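Local coordinates for putative exported protein (Bordetella parapertussis, PDB 3OCJ), which is of unknown function but has the fold of an S-adenosylmethionine-dependent methyltransferase and, in this crystal, carries a bound palmitic acid, at residues 122-127 with 190-195; 145-150 with 173-178. All coordinates share one frame; numbering follows the deposited sequence.

Contact 1: residues 122-127 with 190-195; sequences VASVPC and LLTSNG
The flat groups of this contact are peptide planes, and the V125 carbonyl is met within its own plane by the S193 hydroxyl. S193 OG donates to V125 O at 2.7 Å; with chi1 at -178° the hydroxyl lies anti to the backbone N, which brings OG over to V125 O of segment 122-127. The peptide bond that follows V125 is cis, and the P126 ring it leads into sets CD 3.7 Å from N194 O, with CG almost as near. A123 N reaches L190 O at 2.8 Å, tilted 20° from the carbonyl plane. The pairing continues with T192 N to A123 O at 2.8 Å and V125 N to T192 O at 2.9 Å, both close to the line of the carbonyl. The axes of strands 122-124 and 190-192 run 17° apart in the same direction, and the bonds follow parallel register. Past the end of the pairing a water joins the diverging chains, donating to P126 O at 2.7 Å and accepting from N194 N at 3.0 Å.

V122 and L190 lie side by side on one face of the sheet, along with S124 and T192, where T192 CG2 reaches S124 CB at 3.6 Å. A123 and L191 occupy the other face, and V125 CG2 slants across L191 CD1 beyond them. The order of the parallel strands, 3-2-1-4-5, is that of the Rossmann-like methyltransferase fold, in which this is the central pair, first strand against fourth. Helix 96-115 packs on L190 and T192, while helix 131-134 touches V122 and S124 and its E132 hydrogen-bonds S124 OG. Strand 145-150 flanks segment 122-127; on the far side of segment 190-195, strand 221-226 supplies S226 OG to N194 ND2.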
loop_
_atom_site.group_PDB
_atom_site.type_symbol
_atom_site.label_atom_id
_atom_site.label_comp_id
_atom_site.label_asym_id
_atom_site.label_seq_id
_atom_site.Cartn_x
_atom_site.Cartn_y
_atom_site.Cartn_z
ATOM N N VAL A 122 3.553 19.077 -4.705
ATOM C CA VAL A 122 3.529 17.785 -4.030
ATOM C C VAL A 122 3.253 16.698 -5.059
ATOM O O VAL A 122 2.279 16.769 -5.814
ATOM C CB VAL A 122 2.417 17.736 -2.968
ATOM C CG1 VAL A 122 2.498 16.444 -2.170
ATOM C CG2 VAL A 122 2.516 18.942 -2.044
ATOM N N ALA A 123 4.104 15.679 -5.083
ATOM C CA ALA A 123 3.923 14.563 -6.012
ATOM C C ALA A 123 3.577 13.283 -5.268
ATOM O O ALA A 123 4.047 13.067 -4.159
ATOM C CB ALA A 123 5.186 14.356 -6.826
ATOM N N SER A 124 2.771 12.426 -5.887
ATOM C CA SER A 124 2.528 11.091 -5.370
ATOM C C SER A 124 2.905 10.077 -6.449
ATOM O O SER A 124 2.470 10.209 -7.598
ATOM C CB SER A 124 1.063 10.922 -4.962
ATOM O OG SER A 124 0.821 9.608 -4.470
ATOM N N VAL A 125 3.699 9.072 -6.074
ATOM C CA VAL A 125 4.273 8.127 -7.032
ATOM C C VAL A 125 4.396 6.768 -6.347
ATOM O O VAL A 125 5.229 6.611 -5.457
ATOM C CB VAL A 125 5.706 8.563 -7.457
ATOM C CG1 VAL A 125 6.246 7.641 -8.562
ATOM C CG2 VAL A 125 5.747 10.046 -7.880
ATOM N N PRO A 126 3.568 5.776 -6.732
ATOM C CA PRO A 126 2.474 5.819 -7.707
ATOM C C PRO A 126 1.250 6.449 -7.064
ATOM O O PRO A 126 0.927 6.135 -5.908
ATOM C CB PRO A 126 2.222 4.338 -7.989
ATOM C CG PRO A 126 2.537 3.664 -6.680
ATOM C CD PRO A 126 3.651 4.465 -6.052
ATOM N N CYS A 127 0.590 7.345 -7.783
ATOM C CA CYS A 127 -0.443 8.160 -7.159
ATOM C C CYS A 127 -1.743 7.433 -6.850
ATOM O O CYS A 127 -2.481 7.842 -5.951
ATOM C CB CYS A 127 -0.729 9.427 -7.971
ATOM S SG CYS A 127 -1.423 9.139 -9.605
ATOM N N LEU A 190 7.614 18.013 -2.068
ATOM C CA LEU A 190 7.179 16.891 -1.254
ATOM C C LEU A 190 6.834 15.744 -2.185
ATOM O O LEU A 190 6.213 15.961 -3.229
ATOM C CB LEU A 190 5.928 17.280 -0.471
ATOM C CG LEU A 190 6.036 17.618 1.008
ATOM C CD1 LEU A 190 4.683 18.111 1.496
ATOM C CD2 LEU A 190 6.479 16.387 1.788
ATOM N N LEU A 191 7.235 14.529 -1.833
ATOM C CA LEU A 191 6.892 13.358 -2.641
ATOM C C LEU A 191 6.423 12.269 -1.694
ATOM O O LEU A 191 7.076 11.992 -0.686
ATOM C CB LEU A 191 8.098 12.883 -3.470
ATOM C CG LEU A 191 7.812 11.791 -4.518
ATOM C CD1 LEU A 191 8.778 11.840 -5.706
ATOM C CD2 LEU A 191 7.802 10.387 -3.905
ATOM N N THR A 192 5.272 11.684 -1.991
ATOM C CA THR A 192 4.774 10.574 -1.204
ATOM C C THR A 192 4.684 9.299 -2.065
ATOM O O THR A 192 4.345 9.358 -3.255
ATOM C CB THR A 192 3.427 10.931 -0.549
ATOM O OG1 THR A 192 2.991 9.851 0.283
ATOM C CG2 THR A 192 2.380 11.248 -1.606
ATOM N N SER A 193 5.010 8.163 -1.458
ATOM C CA SER A 193 5.021 6.886 -2.154
ATOM C C SER A 193 4.584 5.759 -1.233
ATOM O O SER A 193 5.139 5.584 -0.150
ATOM C CB SER A 193 6.425 6.582 -2.690
ATOM O OG SER A 193 6.436 5.351 -3.408
ATOM N N ASN A 194 3.595 4.994 -1.682
ATOM C CA ASN A 194 3.171 3.798 -0.965
ATOM C C ASN A 194 2.871 2.697 -1.966
ATOM O O ASN A 194 2.253 2.946 -2.993
ATOM C CB ASN A 194 1.923 4.105 -0.128
ATOM C CG ASN A 194 1.397 2.888 0.616
ATOM O OD1 ASN A 194 0.318 2.367 0.306
ATOM N ND2 ASN A 194 2.148 2.427 1.588
ATOM N N GLY A 195 3.312 1.482 -1.662
ATOM C CA GLY A 195 2.909 0.306 -2.419
ATOM C C GLY A 195 3.786 -0.116 -3.582
ATOM O O GLY A 195 3.335 -0.849 -4.477
HETATM O O HOH W 1 1.869 6.644 -3.421
#

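Contact 2: residues 145-150 with 173-178; sequences QLVGID and TLHRQD
V147 and H175 meet across two parallel strands of a beta-alpha-beta unit, strand 145-150, helix 153-163 and strand 172-176, which forms one end of the Rossmann-like sheet. V147 CG1 comes to the rim of the imidazole in the plane of the ring, 3.8 Å from H175 CD2; chi1 of -56° on H175 sets the ring anti to its own carbonyl carbon. Farther along, I149, on the face of V147, meets Q177 just past the strand: the two side chains cross at a slant, CG2 of I149 3.7 Å from CB of Q177, and the extended Q177 chain carries NE2 past the isoleucine as well. On the reverse face G148 has no side chain, and L174 CD2 settles 3.9 Å from G148 CA.

Beneath these contacts run four regular parallel backbone bonds, from T173 N to L146 O through G148 N to T173 O and H175 N to G148 O as far as D150 N to H175 O. In the second shell, helix 153-163 packs T160 on L174 and L156 on D150 and R176, and Y188 lies against V147 and I149. The D150 carboxylate is fixed by the backbone N of G128 and of D152. An acidic residue at this strand end commonly binds the cofactor ribose in related methyltransferases; D150 occupies the equivalent position, consistent with such a role. The pairing finishes less regularly: Q177 N approaches D150 O at 3.1 Å from above the carbonyl plane, 56° out of it.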
loop_
_atom_site.group_PDB
_atom_site.type_symbol
_atom_site.label_atom_id
_atom_site.label_comp_id
_atom_site.label_asym_id
_atom_site.label_seq_id
_atom_site.Cartn_x
_atom_site.Cartn_y
_atom_site.Cartn_z
ATOM N N GLN A 145 0.346 22.869 -5.851
ATOM C CA GLN A 145 0.171 22.106 -7.076
ATOM C C GLN A 145 0.363 20.643 -6.765
ATOM O O GLN A 145 1.293 20.277 -6.045
ATOM C CB GLN A 145 1.179 22.536 -8.135
ATOM C CG GLN A 145 1.095 24.014 -8.483
ATOM C CD GLN A 145 2.236 24.459 -9.371
ATOM O OE1 GLN A 145 2.879 23.641 -10.027
ATOM N NE2 GLN A 145 2.494 25.761 -9.400
ATOM N N LEU A 146 -0.537 19.816 -7.285
ATOM C CA LEU A 146 -0.465 18.372 -7.078
ATOM C C LEU A 146 -0.062 17.648 -8.351
ATOM O O LEU A 146 -0.564 17.943 -9.433
ATOM C CB LEU A 146 -1.807 17.822 -6.594
ATOM C CG LEU A 146 -2.397 18.435 -5.318
ATOM C CD1 LEU A 146 -3.763 17.835 -5.013
ATOM C CD2 LEU A 146 -1.462 18.281 -4.128
ATOM N N VAL A 147 0.831 16.678 -8.207
ATOM C CA VAL A 147 1.308 15.918 -9.357
ATOM C C VAL A 147 1.126 14.436 -9.058
ATOM O O VAL A 147 1.535 13.947 -8.007
ATOM C CB VAL A 147 2.791 16.217 -9.656
ATOM C CG1 VAL A 147 3.281 15.396 -10.856
ATOM C CG2 VAL A 147 2.996 17.704 -9.908
ATOM N N GLY A 148 0.478 13.718 -9.967
ATOM C CA GLY A 148 0.305 12.285 -9.786
ATOM C C GLY A 148 0.983 11.527 -10.902
ATOM O O GLY A 148 0.786 11.841 -12.068
ATOM N N ILE A 149 1.778 10.524 -10.551
ATOM C CA ILE A 149 2.429 9.695 -11.552
ATOM C C ILE A 149 2.005 8.255 -11.307
ATOM O O ILE A 149 2.077 7.764 -10.182
ATOM C CB ILE A 149 3.970 9.810 -11.450
ATOM C CG1 ILE A 149 4.394 11.277 -11.613
ATOM C CG2 ILE A 149 4.654 8.926 -12.488
ATOM C CD1 ILE A 149 5.894 11.480 -11.649
ATOM N N ASP A 150 1.543 7.575 -12.345
ATOM C CA ASP A 150 1.168 6.171 -12.197
ATOM C C ASP A 150 1.293 5.515 -13.556
ATOM O O ASP A 150 1.106 6.167 -14.575
ATOM C CB ASP A 150 -0.262 6.044 -11.647
ATOM C CG ASP A 150 -0.499 4.728 -10.923
ATOM O OD1 ASP A 150 -0.344 3.661 -11.549
ATOM O OD2 ASP A 150 -0.874 4.752 -9.728
ATOM N N THR A 173 -1.924 17.674 -12.010
ATOM C CA THR A 173 -1.311 17.254 -13.261
ATOM C C THR A 173 -0.981 15.775 -13.136
ATOM O O THR A 173 -0.343 15.354 -12.168
ATOM C CB THR A 173 -0.022 18.037 -13.564
ATOM O OG1 THR A 173 -0.304 19.443 -13.591
ATOM C CG2 THR A 173 0.530 17.639 -14.926
ATOM N N LEU A 174 -1.435 14.983 -14.101
ATOM C CA LEU A 174 -1.221 13.548 -14.068
ATOM C C LEU A 174 -0.321 13.097 -15.208
ATOM O O LEU A 174 -0.395 13.614 -16.326
ATOM C CB LEU A 174 -2.558 12.815 -14.157
ATOM C CG LEU A 174 -3.569 13.113 -13.049
ATOM C CD1 LEU A 174 -4.861 12.393 -13.370
ATOM C CD2 LEU A 174 -3.055 12.696 -11.671
ATOM N N HIS A 175 0.514 12.109 -14.918
ATOM C CA HIS A 175 1.440 11.563 -15.895
ATOM C C HIS A 175 1.407 10.053 -15.851
ATOM O O HIS A 175 1.521 9.455 -14.784
ATOM C CB HIS A 175 2.865 12.016 -15.596
ATOM C CG HIS A 175 3.027 13.499 -15.534
ATOM N ND1 HIS A 175 3.162 14.283 -16.660
ATOM C CD2 HIS A 175 3.076 14.346 -14.478
ATOM C CE1 HIS A 175 3.286 15.547 -16.299
ATOM N NE2 HIS A 175 3.238 15.613 -14.981
ATOM N N ARG A 176 1.250 9.434 -17.014
ATOM C CA ARG A 176 1.357 7.988 -17.124
ATOM C C ARG A 176 2.828 7.684 -17.369
ATOM O O ARG A 176 3.364 7.961 -18.452
ATOM C CB ARG A 176 0.490 7.463 -18.279
ATOM C CG ARG A 176 -0.016 6.021 -18.116
ATOM C CD ARG A 176 0.944 4.981 -18.681
ATOM N NE ARG A 176 0.251 4.007 -19.526
ATOM C CZ ARG A 176 0.475 2.694 -19.519
ATOM N NH1 ARG A 176 1.381 2.171 -18.709
ATOM N NH2 ARG A 176 -0.207 1.896 -20.327
ATOM N N GLN A 177 3.474 7.115 -16.358
ATOM C CA GLN A 177 4.895 6.810 -16.399
ATOM C C GLN A 177 5.150 5.611 -15.509
ATOM O O GLN A 177 4.456 5.407 -14.513
ATOM C CB GLN A 177 5.727 7.981 -15.859
ATOM C CG GLN A 177 5.656 9.268 -16.663
ATOM C CD GLN A 177 6.504 10.379 -16.064
ATOM O OE1 GLN A 177 6.457 11.523 -16.516
ATOM N NE2 GLN A 177 7.286 10.045 -15.043
ATOM N N ASP A 178 6.147 4.818 -15.876
ATOM C CA ASP A 178 6.668 3.773 -15.009
ATOM C C ASP A 178 7.382 4.420 -13.831
ATOM O O ASP A 178 8.416 5.073 -13.991
ATOM C CB ASP A 178 7.644 2.918 -15.812
ATOM C CG ASP A 178 8.217 1.755 -15.013
ATOM O OD1 ASP A 178 7.956 1.636 -13.798
ATOM O OD2 ASP A 178 8.940 0.961 -15.642
HETATM O O HOH W 2 -0.037 20.276 -10.985
#

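In the fold
Contacts 1 and 2 belong to one sheet, their centres about 9 Å apart, and contact 2 is nested within the chain loop that contact 1 closes. Strands 121-124 and 145-150 are neighbours: V122 O and V147 N lie 2.8 Å apart, probably hydrogen-bonded, as C127 N and I149 O probably are at 2.9 Å. C127 CB also packs 3.5 Å from G148 CA. The C-terminal ends of the two strands lie side by side, the region that holds the cofactor in related methyltransferases. The bound palmitic acid lies closer to contact 1: its nearest atoms are about 4 Å from those of the N194 side chain, against about 10 Å for the D150 side chain of contact 2.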